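PDB 2IZO: flap endonuclease 1 from Sulfolobus solfataricus, which cuts 5'-flap structures and trims DNA 5' ends during replication and repair, with magnesium as cofactor. Local coordinates for residues 220-234 and 275-287. Sequence-based numbering, arbitrary orientation.
Sequences REQLIDIGILIGTDY and IDEIRGLFLNPQV
Phe282 is the principal knob of this contact, its ring reaching from helix 278-283 into a hollow formed by Ile224, Ile228, Thr232 and Tyr234. Its CG, held anti to its own carbonyl carbon (chi1 -83°), carries the ring toward helix 220-230 and the turn after it. There Thr232 CG2 abuts Phe282 CZ at 3.5 Å, while Ile224 CG2 lies against Phe282 CB at 3.9 Å. Tyr234 closes the far wall by directing its ring edge at the Phe282 face, an offset edge-to-face pair with centroids 5.5 Å apart and planes at 78°. The tyrosine is also covered by the same helix, with Leu281 CD1 over the centre of one face in a CH-pi contact, 3.9 Å from the ring centroid. A second bump, Ile278 CG2, fits between Ile228 CD1 and Tyr234 CD1. At the other end, Leu283 CD2 rests against both Ile224 CD1 and Glu221 CG.

Polar contact lies along one flank, where the extended Arg279 chain reaches Asp225. Its NE donates to Asp225 OD1 at 3.0 Å on the syn side; Asp276 makes a longer salt bridge with NH1. A leucine in place of Arg279 would probably leave the largely buried Asp225 carboxylate without this charged mate and unlink Asp276 from it.

The axes of the two helices cross at 127°, with a closest approach of 10.2 Å. Segment 220-234 belongs to the I-domain and includes Asp233, a predicted ligand of the second magnesium ion; Tyr234 abuts Glu149, predicted for the first. Phe282 continues inward to stack on Phe176 and touch Leu175 at the end of helix 172-175. Helix 244-253 packs on helix 220-230 through Ile251, consistent with the helix-three-turn-helix motif of FEN1 enzymes, and beyond Leu283 the chain runs on to helix 150-159, where Pro285 meets Ala152.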
loop_
_atom_site.group_PDB
_atom_site.type_symbol
_atom_site.label_atom_id
_atom_site.label_comp_id
_atom_site.label_asym_id
_atom_site.label_seq_id
_atom_site.Cartn_x
_atom_site.Cartn_y
_atom_site.Cartn_z
ATOM N N ARG A 220 -24.627 11.776 -33.649
ATOM C CA ARG A 220 -23.593 10.810 -34.040
ATOM C C ARG A 220 -23.536 10.628 -35.557
ATOM O O ARG A 220 -22.445 10.584 -36.131
ATOM C CB ARG A 220 -23.773 9.454 -33.342
ATOM C CG ARG A 220 -22.565 8.527 -33.519
ATOM C CD ARG A 220 -22.893 7.081 -33.192
ATOM N NE ARG A 220 -22.044 6.155 -33.944
ATOM C CZ ARG A 220 -22.102 4.827 -33.850
ATOM N NH1 ARG A 220 -22.965 4.244 -33.023
ATOM N NH2 ARG A 220 -21.291 4.075 -34.587
ATOM N N GLU A 221 -24.705 10.533 -36.196
ATOM C CA GLU A 221 -24.800 10.451 -37.660
ATOM C C GLU A 221 -24.065 11.610 -38.336
ATOM O O GLU A 221 -23.384 11.422 -39.347
ATOM C CB GLU A 221 -26.264 10.433 -38.126
ATOM C CG GLU A 221 -26.902 9.049 -38.211
ATOM C CD GLU A 221 -27.950 8.939 -39.322
ATOM O OE1 GLU A 221 -29.045 8.382 -39.067
ATOM O OE2 GLU A 221 -27.676 9.400 -40.453
ATOM N N GLN A 222 -24.207 12.800 -37.758
ATOM C CA GLN A 222 -23.605 14.015 -38.293
ATOM C C GLN A 222 -22.083 14.036 -38.166
ATOM O O GLN A 222 -21.389 14.454 -39.099
ATOM C CB GLN A 222 -24.210 15.249 -37.624
ATOM C CG GLN A 222 -25.578 15.626 -38.157
ATOM C CD GLN A 222 -26.024 16.985 -37.678
ATOM O OE1 GLN A 222 -26.178 17.914 -38.470
ATOM N NE2 GLN A 222 -26.224 17.117 -36.373
ATOM N N LEU A 223 -21.571 13.590 -37.017
ATOM C CA LEU A 223 -20.125 13.514 -36.803
ATOM C C LEU A 223 -19.476 12.529 -37.771
ATOM O O LEU A 223 -18.365 12.763 -38.243
ATOM C CB LEU A 223 -19.799 13.139 -35.356
ATOM C CG LEU A 223 -18.344 13.226 -34.881
ATOM C CD1 LEU A 223 -17.748 14.614 -35.075
ATOM C CD2 LEU A 223 -18.269 12.828 -33.430
ATOM N N ILE A 224 -20.176 11.436 -38.067
ATOM C CA ILE A 224 -19.718 10.488 -39.080
ATOM C C ILE A 224 -19.565 11.203 -40.419
ATOM O O ILE A 224 -18.532 11.069 -41.076
ATOM C CB ILE A 224 -20.649 9.245 -39.198
ATOM C CG1 ILE A 224 -20.542 8.391 -37.930
ATOM C CG2 ILE A 224 -20.289 8.401 -40.424
ATOM C CD1 ILE A 224 -21.721 7.468 -37.691
ATOM N N ASP A 225 -20.577 11.986 -40.798
ATOM C CA ASP A 225 -20.546 12.735 -42.056
ATOM C C ASP A 225 -19.426 13.766 -42.083
ATOM O O ASP A 225 -18.808 13.990 -43.127
ATOM C CB ASP A 225 -21.896 13.394 -42.348
ATOM C CG ASP A 225 -22.868 12.451 -43.039
ATOM O OD1 ASP A 225 -23.053 11.306 -42.563
ATOM O OD2 ASP A 225 -23.461 12.856 -44.057
ATOM N N ILE A 226 -19.164 14.383 -40.932
ATOM C CA ILE A 226 -18.046 15.308 -40.795
ATOM C C ILE A 226 -16.739 14.541 -40.967
ATOM O O ILE A 226 -15.830 15.000 -41.662
ATOM C CB ILE A 226 -18.087 16.055 -39.447
ATOM C CG1 ILE A 226 -19.250 17.055 -39.440
ATOM C CG2 ILE A 226 -16.769 16.771 -39.191
ATOM C CD1 ILE A 226 -19.705 17.490 -38.062
ATOM N N GLY A 227 -16.670 13.361 -40.356
ATOM C CA GLY A 227 -15.544 12.454 -40.532
ATOM C C GLY A 227 -15.298 12.104 -41.989
ATOM O O GLY A 227 -14.147 12.007 -42.420
ATOM N N ILE A 228 -16.380 11.918 -42.746
ATOM C CA ILE A 228 -16.297 11.648 -44.187
ATOM C C ILE A 228 -15.714 12.855 -44.933
ATOM O O ILE A 228 -14.884 12.698 -45.830
ATOM C CB ILE A 228 -17.683 11.258 -44.809
ATOM C CG1 ILE A 228 -18.422 10.199 -43.968
ATOM C CG2 ILE A 228 -17.541 10.805 -46.266
ATOM C CD1 ILE A 228 -17.627 8.943 -43.635
ATOM N N LEU A 229 -16.144 14.056 -44.547
ATOM C CA LEU A 229 -15.687 15.272 -45.207
ATOM C C LEU A 229 -14.239 15.590 -44.868
ATOM O O LEU A 229 -13.523 16.163 -45.692
ATOM C CB LEU A 229 -16.588 16.462 -44.876
ATOM C CG LEU A 229 -18.028 16.489 -45.402
ATOM C CD1 LEU A 229 -18.646 17.843 -45.095
ATOM C CD2 LEU A 229 -18.124 16.195 -46.899
ATOM N N ILE A 230 -13.811 15.218 -43.663
ATOM C CA ILE A 230 -12.411 15.370 -43.263
ATOM C C ILE A 230 -11.586 14.275 -43.921
ATOM O O ILE A 230 -10.695 14.557 -44.722
ATOM C CB ILE A 230 -12.222 15.326 -41.729
ATOM C CG1 ILE A 230 -12.936 16.505 -41.068
ATOM C CG2 ILE A 230 -10.733 15.337 -41.366
ATOM C CD1 ILE A 230 -13.089 16.358 -39.576
ATOM N N GLY A 231 -11.899 13.028 -43.584
ATOM C CA GLY A 231 -11.219 11.884 -44.175
ATOM C C GLY A 231 -10.989 10.744 -43.210
ATOM O O GLY A 231 -10.261 10.886 -42.230
ATOM N N THR A 232 -11.619 9.611 -43.502
ATOM C CA THR A 232 -11.414 8.372 -42.764
ATOM C C THR A 232 -10.501 7.470 -43.586
ATOM O O THR A 232 -10.014 7.874 -44.637
ATOM C CB THR A 232 -12.752 7.661 -42.511
ATOM O OG1 THR A 232 -13.196 7.028 -43.718
ATOM C CG2 THR A 232 -13.811 8.666 -42.049
ATOM N N ASP A 233 -10.266 6.250 -43.111
ATOM C CA ASP A 233 -9.460 5.279 -43.857
ATOM C C ASP A 233 -10.182 4.750 -45.095
ATOM O O ASP A 233 -9.545 4.332 -46.060
ATOM C CB ASP A 233 -9.036 4.121 -42.956
ATOM C CG ASP A 233 -8.096 4.559 -41.858
ATOM O OD1 ASP A 233 -8.567 4.715 -40.710
ATOM O OD2 ASP A 233 -6.895 4.766 -42.145
ATOM N N TYR A 234 -11.511 4.780 -45.056
ATOM C CA TYR A 234 -12.334 4.366 -46.189
ATOM C C TYR A 234 -12.340 5.428 -47.290
ATOM O O TYR A 234 -12.572 5.120 -48.461
ATOM C CB TYR A 234 -13.756 4.029 -45.725
ATOM C CG TYR A 234 -13.793 3.142 -44.496
ATOM C CD1 TYR A 234 -14.363 3.590 -43.306
ATOM C CD2 TYR A 234 -13.240 1.861 -44.518
ATOM C CE1 TYR A 234 -14.395 2.778 -42.171
ATOM C CE2 TYR A 234 -13.264 1.046 -43.389
ATOM C CZ TYR A 234 -13.841 1.510 -42.223
ATOM O OH TYR A 234 -13.864 0.701 -41.112
ATOM N N ILE A 275 -19.671 6.535 -50.856
ATOM C CA ILE A 275 -19.638 7.012 -49.472
ATOM C C ILE A 275 -20.915 6.651 -48.718
ATOM O O ILE A 275 -20.924 6.584 -47.488
ATOM C CB ILE A 275 -19.349 8.551 -49.369
ATOM C CG1 ILE A 275 -20.394 9.386 -50.132
ATOM C CG2 ILE A 275 -17.926 8.875 -49.849
ATOM C CD1 ILE A 275 -21.561 9.896 -49.276
ATOM N N ASP A 276 -21.988 6.419 -49.472
ATOM C CA ASP A 276 -23.268 5.980 -48.914
ATOM C C ASP A 276 -23.100 4.675 -48.137
ATOM O O ASP A 276 -23.887 4.370 -47.238
ATOM C CB ASP A 276 -24.306 5.804 -50.030
ATOM C CG ASP A 276 -25.739 5.796 -49.509
ATOM O OD1 ASP A 276 -26.639 5.353 -50.257
ATOM O OD2 ASP A 276 -25.972 6.233 -48.359
ATOM N N GLU A 277 -22.065 3.919 -48.493
ATOM C CA GLU A 277 -21.715 2.697 -47.785
ATOM C C GLU A 277 -20.852 2.970 -46.552
ATOM O O GLU A 277 -20.990 2.284 -45.540
ATOM C CB GLU A 277 -21.024 1.698 -48.724
ATOM C CG GLU A 277 -19.667 2.140 -49.273
ATOM C CD GLU A 277 -18.927 1.008 -49.963
ATOM O OE1 GLU A 277 -19.300 0.654 -51.104
ATOM O OE2 GLU A 277 -17.968 0.474 -49.360
ATOM N N ILE A 278 -19.980 3.976 -46.636
ATOM C CA ILE A 278 -19.043 4.293 -45.547
ATOM C C ILE A 278 -19.774 4.615 -44.239
ATOM O O ILE A 278 -19.313 4.241 -43.157
ATOM C CB ILE A 278 -18.045 5.427 -45.918
ATOM C CG1 ILE A 278 -17.284 5.077 -47.202
ATOM C CG2 ILE A 278 -17.053 5.661 -44.784
ATOM C CD1 ILE A 278 -16.291 6.140 -47.652
ATOM N N ARG A 279 -20.914 5.296 -44.352
ATOM C CA ARG A 279 -21.799 5.537 -43.212
ATOM C C ARG A 279 -22.113 4.235 -42.478
ATOM O O ARG A 279 -22.033 4.175 -41.250
ATOM C CB ARG A 279 -23.106 6.189 -43.667
ATOM C CG ARG A 279 -22.995 7.644 -44.048
ATOM C CD ARG A 279 -24.372 8.243 -44.235
ATOM N NE ARG A 279 -24.308 9.611 -44.740
ATOM C CZ ARG A 279 -24.314 9.942 -46.029
ATOM N NH1 ARG A 279 -24.384 9.005 -46.968
ATOM N NH2 ARG A 279 -24.251 11.217 -46.380
ATOM N N GLY A 280 -22.455 3.198 -43.245
ATOM C CA GLY A 280 -22.777 1.881 -42.698
ATOM C C GLY A 280 -21.603 1.204 -42.016
ATOM O O GLY A 280 -21.789 0.422 -41.081
ATOM N N LEU A 281 -20.393 1.510 -42.485
ATOM C CA LEU A 281 -19.169 0.967 -41.901
ATOM C C LEU A 281 -18.865 1.597 -40.543
ATOM O O LEU A 281 -18.135 1.020 -39.735
ATOM C CB LEU A 281 -17.981 1.150 -42.853
ATOM C CG LEU A 281 -18.030 0.453 -44.220
ATOM C CD1 LEU A 281 -16.957 1.008 -45.153
ATOM C CD2 LEU A 281 -17.907 -1.067 -44.099
ATOM N N PHE A 282 -19.427 2.779 -40.297
ATOM C CA PHE A 282 -19.269 3.460 -39.016
ATOM C C PHE A 282 -20.463 3.233 -38.100
ATOM O O PHE A 282 -20.289 2.907 -36.923
ATOM C CB PHE A 282 -19.037 4.960 -39.212
ATOM C CG PHE A 282 -17.610 5.321 -39.505
ATOM C CD1 PHE A 282 -16.668 5.371 -38.484
ATOM C CD2 PHE A 282 -17.208 5.621 -40.800
ATOM C CE1 PHE A 282 -15.346 5.707 -38.748
ATOM C CE2 PHE A 282 -15.887 5.958 -41.074
ATOM C CZ PHE A 282 -14.955 6.001 -40.045
ATOM N N LEU A 283 -21.670 3.412 -38.641
ATOM C CA LEU A 283 -22.901 3.273 -37.859
ATOM C C LEU A 283 -23.024 1.876 -37.262
ATOM O O LEU A 283 -23.176 1.723 -36.048
ATOM C CB LEU A 283 -24.135 3.600 -38.707
ATOM C CG LEU A 283 -24.467 5.072 -38.968
ATOM C CD1 LEU A 283 -25.397 5.206 -40.173
ATOM C CD2 LEU A 283 -25.074 5.734 -37.734
ATOM N N ASN A 284 -22.935 0.868 -38.124
ATOM C CA ASN A 284 -23.022 -0.525 -37.708
ATOM C C ASN A 284 -21.983 -1.403 -38.411
ATOM O O ASN A 284 -22.257 -1.973 -39.470
ATOM C CB ASN A 284 -24.449 -1.060 -37.897
ATOM C CG ASN A 284 -25.192 -0.363 -39.028
ATOM O OD1 ASN A 284 -24.852 -0.515 -40.202
ATOM N ND2 ASN A 284 -26.215 0.407 -38.673
ATOM N N PRO A 285 -20.771 -1.487 -37.831
ATOM C CA PRO A 285 -19.693 -2.317 -38.361
ATOM C C PRO A 285 -19.686 -3.723 -37.765
ATOM O O PRO A 285 -20.486 -4.026 -36.874
ATOM C CB PRO A 285 -18.436 -1.565 -37.924
ATOM C CG PRO A 285 -18.845 -0.802 -36.683
ATOM C CD PRO A 285 -20.349 -0.757 -36.619
ATOM N N GLN A 286 -18.784 -4.566 -38.262
ATOM C CA GLN A 286 -18.612 -5.914 -37.733
ATOM C C GLN A 286 -17.876 -5.898 -36.394
ATOM O O GLN A 286 -16.693 -5.549 -36.313
ATOM C CB GLN A 286 -17.904 -6.820 -38.747
ATOM C CG GLN A 286 -18.843 -7.692 -39.592
ATOM C CD GLN A 286 -19.682 -6.910 -40.602
ATOM O OE1 GLN A 286 -19.357 -5.775 -40.966
ATOM N NE2 GLN A 286 -20.764 -7.530 -41.071
ATOM N N VAL A 287 -18.610 -6.263 -35.347
ATOM C CA VAL A 287 -18.093 -6.315 -33.985
ATOM C C VAL A 287 -18.611 -7.576 -33.306
ATOM O O VAL A 287 -19.586 -8.178 -33.767
ATOM C CB VAL A 287 -18.528 -5.082 -33.156
ATOM C CG1 VAL A 287 -17.789 -3.827 -33.617
ATOM C CG2 VAL A 287 -20.046 -4.884 -33.222
#